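Local coordinates for cellulose binding protein (Clavibacter michiganensis, PDB 4JJO) that forms the expansin part of a larger, probably cellulose-hydrolysing protein, probably binds polysaccharide and is associated with loosening of plant cell walls, at residues 1-9 against 90-100; 32-41 against 75-83. All coordinates share one frame; numbering follows the deposited sequence.

Interactions 1 and 2 lie in the same six-stranded sheet of the expansin's N-terminal domain, their centres about 9 Å apart. Strand 76-80 runs beside strand 3-10, which brings Thr8 O to 2.9 Å from Leu79 N, probably a hydrogen bond. A second, separate link joins Tyr99 OH of interaction 1 to Glu41 OE1 of interaction 2 at 2.7 Å, again a probable hydrogen bond. Thr8 OG1 also bonds to Asp78 OD1 and His76 NE2. His76, Leu77 and Asp78 probably correspond to the HFD motif of plant expansins. By that match Asp78 and Thr8 would probably lie at the polysaccharide-binding groove; no sugar is bound in this apo structure.

Interaction 1 of 2, residues 1-9 against 90-100; sequences MTTHGRATH and FNAGIIPISYV
Thr3, Gly5 and Ala7 face Tyr99, Ile97 and Ile95 as antiparallel hydrogen-bonded pairs. Each pair makes two backbone bonds. The short strands 3-9 and 95-100 are twisted, with 129° between their directions. The Ile97 N bond to Gly5 O, 3.0 Å long, reaches the oxygen from above the carbonyl plane. Thr3 lies alongside Tyr99. Its CB sits over one ring face, 3.8 Å from the Tyr99 centroid, and its CG2 touches the OH end. Tyr99 chi1 is 60°, which puts the ring between its own N and carbonyl carbon and beside Thr3. One water bridges Met1 O, Thr3 OG1 and Tyr99 O. Ala7 CB packs on Ile97 CG2 at 3.9 Å. Arg6 points to the other face of the sheet and its side chain crosses Ile94 at a slant, with Arg6 CD 3.6 Å from Ile94 CD1. Beyond the paired residues, the His9 and Phe90 rings form an offset stack, centroids 4.7 Å apart and planes at 27°. A water over the opposite face of the His9 ring accepts from the His9 backbone N and donates to Gly93 O. This pairing of first and last strands closes the double-psi beta-barrel of the expansin N-terminal domain.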
loop_
_atom_site.group_PDB
_atom_site.type_symbol
_atom_site.label_atom_id
_atom_site.label_comp_id
_atom_site.label_asym_id
_atom_site.label_seq_id
_atom_site.Cartn_x
_atom_site.Cartn_y
_atom_site.Cartn_z
ATOM N N MET A 1 -13.180 -10.148 -9.789
ATOM C CA MET A 1 -12.968 -11.574 -9.420
ATOM C C MET A 1 -13.176 -11.753 -7.924
ATOM O O MET A 1 -12.440 -11.188 -7.114
ATOM C CB MET A 1 -11.559 -12.013 -9.820
ATOM C CG MET A 1 -11.188 -13.408 -9.354
ATOM S SD MET A 1 -10.503 -13.427 -7.686
ATOM C CE MET A 1 -11.058 -15.031 -7.119
ATOM N N THR A 2 -14.184 -12.541 -7.562
ATOM C CA THR A 2 -14.568 -12.689 -6.165
ATOM C C THR A 2 -13.908 -13.896 -5.518
ATOM O O THR A 2 -13.981 -15.011 -6.035
ATOM C CB THR A 2 -16.091 -12.834 -6.013
ATOM O OG1 THR A 2 -16.740 -11.686 -6.575
ATOM C CG2 THR A 2 -16.470 -12.961 -4.547
ATOM N N THR A 3 -13.273 -13.660 -4.374
ATOM C CA THR A 3 -12.661 -14.725 -3.598
ATOM C C THR A 3 -13.569 -15.085 -2.436
ATOM O O THR A 3 -14.045 -14.209 -1.714
ATOM C CB THR A 3 -11.298 -14.303 -3.033
ATOM O OG1 THR A 3 -10.375 -14.092 -4.109
ATOM C CG2 THR A 3 -10.752 -15.379 -2.109
ATOM N N HIS A 4 -13.811 -16.378 -2.264
ATOM C CA HIS A 4 -14.595 -16.862 -1.140
ATOM C C HIS A 4 -13.689 -17.546 -0.132
ATOM O O HIS A 4 -12.857 -18.381 -0.490
ATOM C CB HIS A 4 -15.680 -17.824 -1.615
ATOM C CG HIS A 4 -16.729 -17.173 -2.461
ATOM N ND1 HIS A 4 -17.873 -16.623 -1.932
ATOM C CD2 HIS A 4 -16.800 -16.981 -3.801
ATOM C CE1 HIS A 4 -18.611 -16.117 -2.908
ATOM N NE2 HIS A 4 -17.980 -16.323 -4.051
ATOM N N GLY A 5 -13.851 -17.176 1.131
ATOM C CA GLY A 5 -13.008 -17.704 2.184
ATOM C C GLY A 5 -13.495 -17.311 3.560
ATOM O O GLY A 5 -14.691 -17.357 3.846
ATOM N N ARG A 6 -12.561 -16.904 4.411
ATOM C CA ARG A 6 -12.858 -16.666 5.816
ATOM C C ARG A 6 -12.000 -15.545 6.374
ATOM O O ARG A 6 -10.982 -15.180 5.787
ATOM C CB ARG A 6 -12.601 -17.947 6.607
ATOM C CG ARG A 6 -11.181 -18.479 6.451
ATOM C CD ARG A 6 -11.069 -19.934 6.883
ATOM N NE ARG A 6 -9.682 -20.389 6.906
ATOM C CZ ARG A 6 -9.098 -21.098 5.944
ATOM N NH1 ARG A 6 -9.769 -21.458 4.856
ATOM N NH2 ARG A 6 -7.829 -21.456 6.074
ATOM N N ALA A 7 -12.418 -14.995 7.508
ATOM C CA ALA A 7 -11.626 -13.978 8.188
ATOM C C ALA A 7 -11.502 -14.268 9.673
ATOM O O ALA A 7 -12.458 -14.697 10.318
ATOM C CB ALA A 7 -12.235 -12.601 7.978
ATOM N N THR A 8 -10.300 -14.049 10.196
ATOM C CA THR A 8 -10.068 -13.969 11.630
ATOM C C THR A 8 -9.680 -12.521 11.897
ATOM O O THR A 8 -9.736 -11.693 10.987
ATOM C CB THR A 8 -8.949 -14.925 12.085
ATOM O OG1 THR A 8 -7.811 -14.778 11.228
ATOM C CG2 THR A 8 -9.428 -16.375 12.043
ATOM N N HIS A 9 -9.294 -12.194 13.125
ATOM C CA HIS A 9 -8.909 -10.817 13.419
ATOM C C HIS A 9 -7.604 -10.698 14.195
ATOM O O HIS A 9 -7.206 -11.615 14.912
ATOM C CB HIS A 9 -10.027 -10.091 14.169
ATOM C CG HIS A 9 -10.454 -10.769 15.432
ATOM N ND1 HIS A 9 -9.763 -10.639 16.619
ATOM C CD2 HIS A 9 -11.510 -11.571 15.699
ATOM C CE1 HIS A 9 -10.373 -11.335 17.559
ATOM N NE2 HIS A 9 -11.438 -11.911 17.029
ATOM N N PHE A 90 -17.845 -10.020 17.445
ATOM C CA PHE A 90 -16.437 -10.037 17.824
ATOM C C PHE A 90 -16.011 -11.369 18.442
ATOM O O PHE A 90 -14.878 -11.810 18.243
ATOM C CB PHE A 90 -16.139 -8.889 18.793
ATOM C CG PHE A 90 -14.678 -8.690 19.058
ATOM C CD1 PHE A 90 -13.798 -8.456 18.012
ATOM C CD2 PHE A 90 -14.181 -8.724 20.353
ATOM C CE1 PHE A 90 -12.450 -8.267 18.249
ATOM C CE2 PHE A 90 -12.834 -8.536 20.597
ATOM C CZ PHE A 90 -11.968 -8.307 19.544
ATOM N N ASN A 91 -16.907 -12.012 19.185
ATOM C CA ASN A 91 -16.571 -13.277 19.838
ATOM C C ASN A 91 -16.814 -14.493 18.947
ATOM O O ASN A 91 -16.763 -15.630 19.414
ATOM C CB ASN A 91 -17.350 -13.439 21.143
ATOM C CG ASN A 91 -16.473 -13.923 22.288
ATOM O OD1 ASN A 91 -15.361 -14.411 22.075
ATOM N ND2 ASN A 91 -16.974 -13.796 23.508
ATOM N N ALA A 92 -17.075 -14.247 17.667
ATOM C CA ALA A 92 -17.288 -15.324 16.709
ATOM C C ALA A 92 -15.994 -16.088 16.455
ATOM O O ALA A 92 -16.020 -17.299 16.230
ATOM C CB ALA A 92 -17.837 -14.770 15.405
ATOM N N GLY A 93 -14.868 -15.380 16.486
ATOM C CA GLY A 93 -13.576 -15.992 16.235
ATOM C C GLY A 93 -13.249 -16.005 14.755
ATOM O O GLY A 93 -12.243 -15.445 14.318
ATOM N N ILE A 94 -14.112 -16.646 13.978
ATOM C CA ILE A 94 -13.916 -16.748 12.542
ATOM C C ILE A 94 -15.255 -16.614 11.831
ATOM O O ILE A 94 -16.272 -17.113 12.312
ATOM C CB ILE A 94 -13.265 -18.091 12.174
ATOM C CG1 ILE A 94 -12.984 -18.155 10.676
ATOM C CG2 ILE A 94 -14.160 -19.240 12.581
ATOM C CD1 ILE A 94 -12.123 -19.314 10.281
ATOM N N ILE A 95 -15.251 -15.927 10.693
ATOM C CA ILE A 95 -16.469 -15.718 9.918
ATOM C C ILE A 95 -16.229 -16.002 8.446
ATOM O O ILE A 95 -15.134 -15.778 7.937
ATOM C CB ILE A 95 -16.985 -14.273 10.047
ATOM C CG1 ILE A 95 -15.861 -13.281 9.739
ATOM C CG2 ILE A 95 -17.544 -14.042 11.435
ATOM C CD1 ILE A 95 -16.318 -11.845 9.624
ATOM N N PRO A 96 -17.262 -16.499 7.752
ATOM C CA PRO A 96 -17.150 -16.674 6.304
ATOM C C PRO A 96 -17.285 -15.333 5.601
ATOM O O PRO A 96 -18.086 -14.493 6.022
ATOM C CB PRO A 96 -18.329 -17.588 5.969
ATOM C CG PRO A 96 -19.329 -17.322 7.021
ATOM C CD PRO A 96 -18.588 -16.892 8.260
ATOM N N ILE A 97 -16.505 -15.134 4.548
ATOM C CA ILE A 97 -16.509 -13.875 3.821
ATOM C C ILE A 97 -16.359 -14.120 2.328
ATOM O O ILE A 97 -15.990 -15.215 1.895
ATOM C CB ILE A 97 -15.344 -12.963 4.260
ATOM C CG1 ILE A 97 -14.007 -13.655 3.996
ATOM C CG2 ILE A 97 -15.460 -12.603 5.733
ATOM C CD1 ILE A 97 -12.821 -12.724 4.009
ATOM N N SER A 98 -16.671 -13.094 1.545
ATOM C CA SER A 98 -16.273 -13.039 0.149
ATOM C C SER A 98 -15.645 -11.667 -0.067
ATOM O O SER A 98 -16.014 -10.705 0.607
ATOM C CB SER A 98 -17.474 -13.232 -0.774
ATOM O OG SER A 98 -18.295 -12.078 -0.779
ATOM N N TYR A 99 -14.687 -11.563 -0.979
ATOM C CA TYR A 99 -14.067 -10.265 -1.217
ATOM C C TYR A 99 -13.535 -10.054 -2.625
ATOM O O TYR A 99 -13.263 -10.999 -3.365
ATOM C CB TYR A 99 -12.957 -9.981 -0.194
ATOM C CG TYR A 99 -11.813 -10.971 -0.177
ATOM C CD1 TYR A 99 -10.648 -10.723 -0.885
ATOM C CD2 TYR A 99 -11.888 -12.142 0.571
ATOM C CE1 TYR A 99 -9.591 -11.614 -0.861
ATOM C CE2 TYR A 99 -10.835 -13.040 0.601
ATOM C CZ TYR A 99 -9.688 -12.769 -0.117
ATOM O OH TYR A 99 -8.638 -13.659 -0.093
ATOM N N VAL A 100 -13.410 -8.781 -2.974
ATOM C CA VAL A 100 -12.842 -8.360 -4.243
ATOM C C VAL A 100 -11.834 -7.258 -3.982
ATOM O O VAL A 100 -11.932 -6.538 -2.988
ATOM C CB VAL A 100 -13.918 -7.794 -5.191
ATOM C CG1 VAL A 100 -14.856 -8.889 -5.660
ATOM C CG2 VAL A 100 -14.687 -6.669 -4.509
HETATM O O HOH W 1 -10.762 -11.482 -4.770
HETATM O O HOH W 2 -18.517 -16.669 1.107
HETATM O O HOH W 3 -9.870 -14.290 15.394
#

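Interaction 2 of 2, residues 32-41 against 75-83; sequences RMYVAVSSPE and GHLDLSEEA
Ser80 joins the two segments at one end. Its OG donates to Arg32 O at 2.7 Å, in the carbonyl plane, and accepts from Ala83 N at 3.1 Å. The second bond caps the N-terminus of helix 81-87. Ser80 CB sits over the centre of one face of the Tyr34 ring, 3.4 Å from the centroid, a close CH-pi contact. Tyr34 chi1 of 57° swings the ring above the serine. Ser80 N also bonds to Tyr34 O. Further along, Ala36 and Asp78 exchange two backbone bonds as an antiparallel hydrogen-bonded pair, and their CB atoms touch. On the opposite face Val35 CG2 lies against Leu77 CB, 3.8 Å away, and Leu79 CD2. The Val37 and Leu77 side chains lie side by side, touching through Val37 CG1 and Leu77 CD2. At the other end Glu41 OE2 takes three donors. Ser38 OG donates to the anti lone pair of Glu41 OE2 at 2.7 Å. Gly75 N reaches Glu41 OE2 at 3.2 Å from above the carboxylate plane. A water also donates to OE2, and links it to Ser38 N and His76 O. Met33 bends at chi2 (-62°) and brings its SD to 3.6 Å from Ala83 CA. Arg32 CB packs on the Glu82 carboxylate, but their charged groups do not meet. The Arg32 guanidinium instead reaches Pro29 O through NH1. Tyr34 OH is held by Leu12 N. In this double-psi beta-barrel, strand 59-69 pairs with strand 34-38 on its far side, strand 3-10 flanks strand 76-80, and Leu52 of strand 51-56 packs on Val35, Val37 and Leu77.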
loop_
_atom_site.group_PDB
_atom_site.type_symbol
_atom_site.label_atom_id
_atom_site.label_comp_id
_atom_site.label_asym_id
_atom_site.label_seq_id
_atom_site.Cartn_x
_atom_site.Cartn_y
_atom_site.Cartn_z
ATOM N N ARG A 32 -9.149 2.576 11.140
ATOM C CA ARG A 32 -8.776 1.270 11.676
ATOM C C ARG A 32 -9.272 0.131 10.796
ATOM O O ARG A 32 -9.443 -0.995 11.263
ATOM C CB ARG A 32 -9.313 1.097 13.099
ATOM C CG ARG A 32 -8.715 2.069 14.093
ATOM C CD ARG A 32 -7.214 2.079 13.942
ATOM N NE ARG A 32 -6.530 2.795 15.015
ATOM C CZ ARG A 32 -5.655 3.780 14.827
ATOM N NH1 ARG A 32 -5.342 4.191 13.607
ATOM N NH2 ARG A 32 -5.085 4.365 15.869
ATOM N N MET A 33 -9.492 0.427 9.521
ATOM C CA MET A 33 -9.961 -0.577 8.575
ATOM C C MET A 33 -8.798 -1.036 7.707
ATOM O O MET A 33 -8.454 -0.397 6.711
ATOM C CB MET A 33 -11.084 -0.013 7.707
ATOM C CG MET A 33 -12.323 0.397 8.492
ATOM S SD MET A 33 -13.104 -0.987 9.348
ATOM C CE MET A 33 -14.379 -0.142 10.274
ATOM N N TYR A 34 -8.188 -2.144 8.107
ATOM C CA TYR A 34 -7.038 -2.683 7.397
ATOM C C TYR A 34 -7.048 -4.200 7.471
ATOM O O TYR A 34 -7.884 -4.787 8.157
ATOM C CB TYR A 34 -5.737 -2.131 7.979
ATOM C CG TYR A 34 -5.556 -2.379 9.460
ATOM C CD1 TYR A 34 -4.931 -3.528 9.918
ATOM C CD2 TYR A 34 -5.997 -1.455 10.397
ATOM C CE1 TYR A 34 -4.758 -3.755 11.271
ATOM C CE2 TYR A 34 -5.828 -1.671 11.748
ATOM C CZ TYR A 34 -5.207 -2.820 12.179
ATOM O OH TYR A 34 -5.040 -3.038 13.527
ATOM N N VAL A 35 -6.115 -4.832 6.770
ATOM C CA VAL A 35 -6.114 -6.283 6.656
ATOM C C VAL A 35 -4.726 -6.815 6.337
ATOM O O VAL A 35 -3.928 -6.147 5.675
ATOM C CB VAL A 35 -7.087 -6.738 5.550
ATOM C CG1 VAL A 35 -6.642 -6.199 4.198
ATOM C CG2 VAL A 35 -7.204 -8.253 5.518
ATOM N N ALA A 36 -4.442 -8.017 6.831
ATOM C CA ALA A 36 -3.247 -8.750 6.453
ATOM C C ALA A 36 -3.663 -9.873 5.516
ATOM O O ALA A 36 -4.618 -10.601 5.791
ATOM C CB ALA A 36 -2.560 -9.313 7.676
ATOM N N VAL A 37 -2.950 -10.011 4.404
ATOM C CA VAL A 37 -3.320 -10.985 3.385
ATOM C C VAL A 37 -2.275 -12.084 3.257
ATOM O O VAL A 37 -1.123 -11.909 3.650
ATOM C CB VAL A 37 -3.518 -10.313 2.012
ATOM C CG1 VAL A 37 -4.692 -9.343 2.059
ATOM C CG2 VAL A 37 -2.246 -9.602 1.566
ATOM N N SER A 38 -2.686 -13.217 2.698
ATOM C CA SER A 38 -1.796 -14.360 2.548
ATOM C C SER A 38 -0.592 -13.985 1.691
ATOM O O SER A 38 -0.636 -13.019 0.925
ATOM C CB SER A 38 -2.540 -15.546 1.931
ATOM O OG SER A 38 -2.999 -15.236 0.629
ATOM N N SER A 39 0.482 -14.754 1.821
ATOM C CA SER A 39 1.727 -14.440 1.136
ATOM C C SER A 39 1.555 -14.355 -0.379
ATOM O O SER A 39 2.106 -13.455 -1.005
ATOM C CB SER A 39 2.811 -15.452 1.502
ATOM O OG SER A 39 3.185 -15.314 2.863
ATOM N N PRO A 40 0.792 -15.288 -0.976
ATOM C CA PRO A 40 0.551 -15.197 -2.422
ATOM C C PRO A 40 -0.221 -13.939 -2.826
ATOM O O PRO A 40 0.046 -13.358 -3.876
ATOM C CB PRO A 40 -0.278 -16.452 -2.722
ATOM C CG PRO A 40 0.051 -17.397 -1.626
ATOM C CD PRO A 40 0.257 -16.540 -0.412
ATOM N N GLU A 41 -1.173 -13.530 -1.996
ATOM C CA GLU A 41 -1.964 -12.338 -2.278
ATOM C C GLU A 41 -1.185 -11.066 -1.952
ATOM O O GLU A 41 -1.420 -10.018 -2.554
ATOM C CB GLU A 41 -3.284 -12.381 -1.501
ATOM C CG GLU A 41 -4.216 -13.500 -1.953
ATOM C CD GLU A 41 -5.476 -13.597 -1.118
ATOM O OE1 GLU A 41 -6.479 -12.947 -1.481
ATOM O OE2 GLU A 41 -5.470 -14.333 -0.110
ATOM N N GLY A 75 -7.555 -16.735 0.425
ATOM C CA GLY A 75 -8.959 -16.659 0.790
ATOM C C GLY A 75 -9.170 -16.366 2.266
ATOM O O GLY A 75 -10.277 -16.042 2.690
ATOM N N HIS A 76 -8.103 -16.475 3.049
ATOM C CA HIS A 76 -8.180 -16.244 4.488
ATOM C C HIS A 76 -7.573 -14.892 4.848
ATOM O O HIS A 76 -6.356 -14.717 4.811
ATOM C CB HIS A 76 -7.464 -17.368 5.241
ATOM C CG HIS A 76 -7.384 -17.153 6.721
ATOM N ND1 HIS A 76 -6.765 -18.052 7.568
ATOM C CD2 HIS A 76 -7.835 -16.150 7.508
ATOM C CE1 HIS A 76 -6.845 -17.611 8.808
ATOM N NE2 HIS A 76 -7.488 -16.458 8.804
ATOM N N LEU A 77 -8.434 -13.940 5.194
ATOM C CA LEU A 77 -7.991 -12.609 5.585
ATOM C C LEU A 77 -7.822 -12.506 7.092
ATOM O O LEU A 77 -8.583 -13.094 7.858
ATOM C CB LEU A 77 -8.999 -11.549 5.139
ATOM C CG LEU A 77 -9.294 -11.363 3.651
ATOM C CD1 LEU A 77 -10.301 -10.237 3.484
ATOM C CD2 LEU A 77 -8.029 -11.068 2.868
ATOM N N ASP A 78 -6.818 -11.747 7.513
ATOM C CA ASP A 78 -6.660 -11.396 8.916
ATOM C C ASP A 78 -7.070 -9.936 9.060
ATOM O O ASP A 78 -6.282 -9.028 8.803
ATOM C CB ASP A 78 -5.213 -11.610 9.367
ATOM C CG ASP A 78 -5.109 -12.090 10.803
ATOM O OD1 ASP A 78 -6.156 -12.388 11.414
ATOM O OD2 ASP A 78 -3.973 -12.181 11.318
ATOM N N LEU A 79 -8.318 -9.718 9.460
ATOM C CA LEU A 79 -8.887 -8.378 9.508
ATOM C C LEU A 79 -8.510 -7.656 10.786
ATOM O O LEU A 79 -8.254 -8.283 11.810
ATOM C CB LEU A 79 -10.412 -8.447 9.424
ATOM C CG LEU A 79 -11.027 -8.921 8.109
ATOM C CD1 LEU A 79 -12.521 -9.118 8.286
ATOM C CD2 LEU A 79 -10.748 -7.924 6.999
ATOM N N SER A 80 -8.475 -6.329 10.720
ATOM C CA SER A 80 -8.382 -5.522 11.924
ATOM C C SER A 80 -9.581 -5.869 12.791
ATOM O O SER A 80 -10.642 -6.228 12.277
ATOM C CB SER A 80 -8.409 -4.033 11.581
ATOM O OG SER A 80 -9.611 -3.690 10.917
ATOM N N GLU A 81 -9.412 -5.770 14.102
ATOM C CA GLU A 81 -10.514 -6.025 15.017
ATOM C C GLU A 81 -11.727 -5.196 14.615
ATOM O O GLU A 81 -12.861 -5.669 14.676
ATOM C CB GLU A 81 -10.103 -5.697 16.454
ATOM C CG GLU A 81 -9.083 -6.661 17.040
ATOM C CD GLU A 81 -8.644 -6.269 18.437
ATOM O OE1 GLU A 81 -8.824 -5.092 18.818
ATOM O OE2 GLU A 81 -8.116 -7.141 19.155
ATOM N N GLU A 82 -11.480 -3.964 14.181
ATOM C CA GLU A 82 -12.559 -3.034 13.870
ATOM C C GLU A 82 -13.332 -3.441 12.619
ATOM O O GLU A 82 -14.559 -3.330 12.576
ATOM C CB GLU A 82 -12.012 -1.613 13.720
ATOM C CG GLU A 82 -11.533 -0.997 15.035
ATOM C CD GLU A 82 -10.118 -1.418 15.408
ATOM O OE1 GLU A 82 -9.463 -2.109 14.600
ATOM O OE2 GLU A 82 -9.658 -1.054 16.511
ATOM N N ALA A 83 -12.616 -3.906 11.601
ATOM C CA ALA A 83 -13.257 -4.395 10.390
ATOM C C ALA A 83 -14.039 -5.670 10.692
ATOM O O ALA A 83 -15.154 -5.860 10.207
ATOM C CB ALA A 83 -12.223 -4.649 9.305
HETATM O O HOH W 4 -5.525 -13.516 2.369
#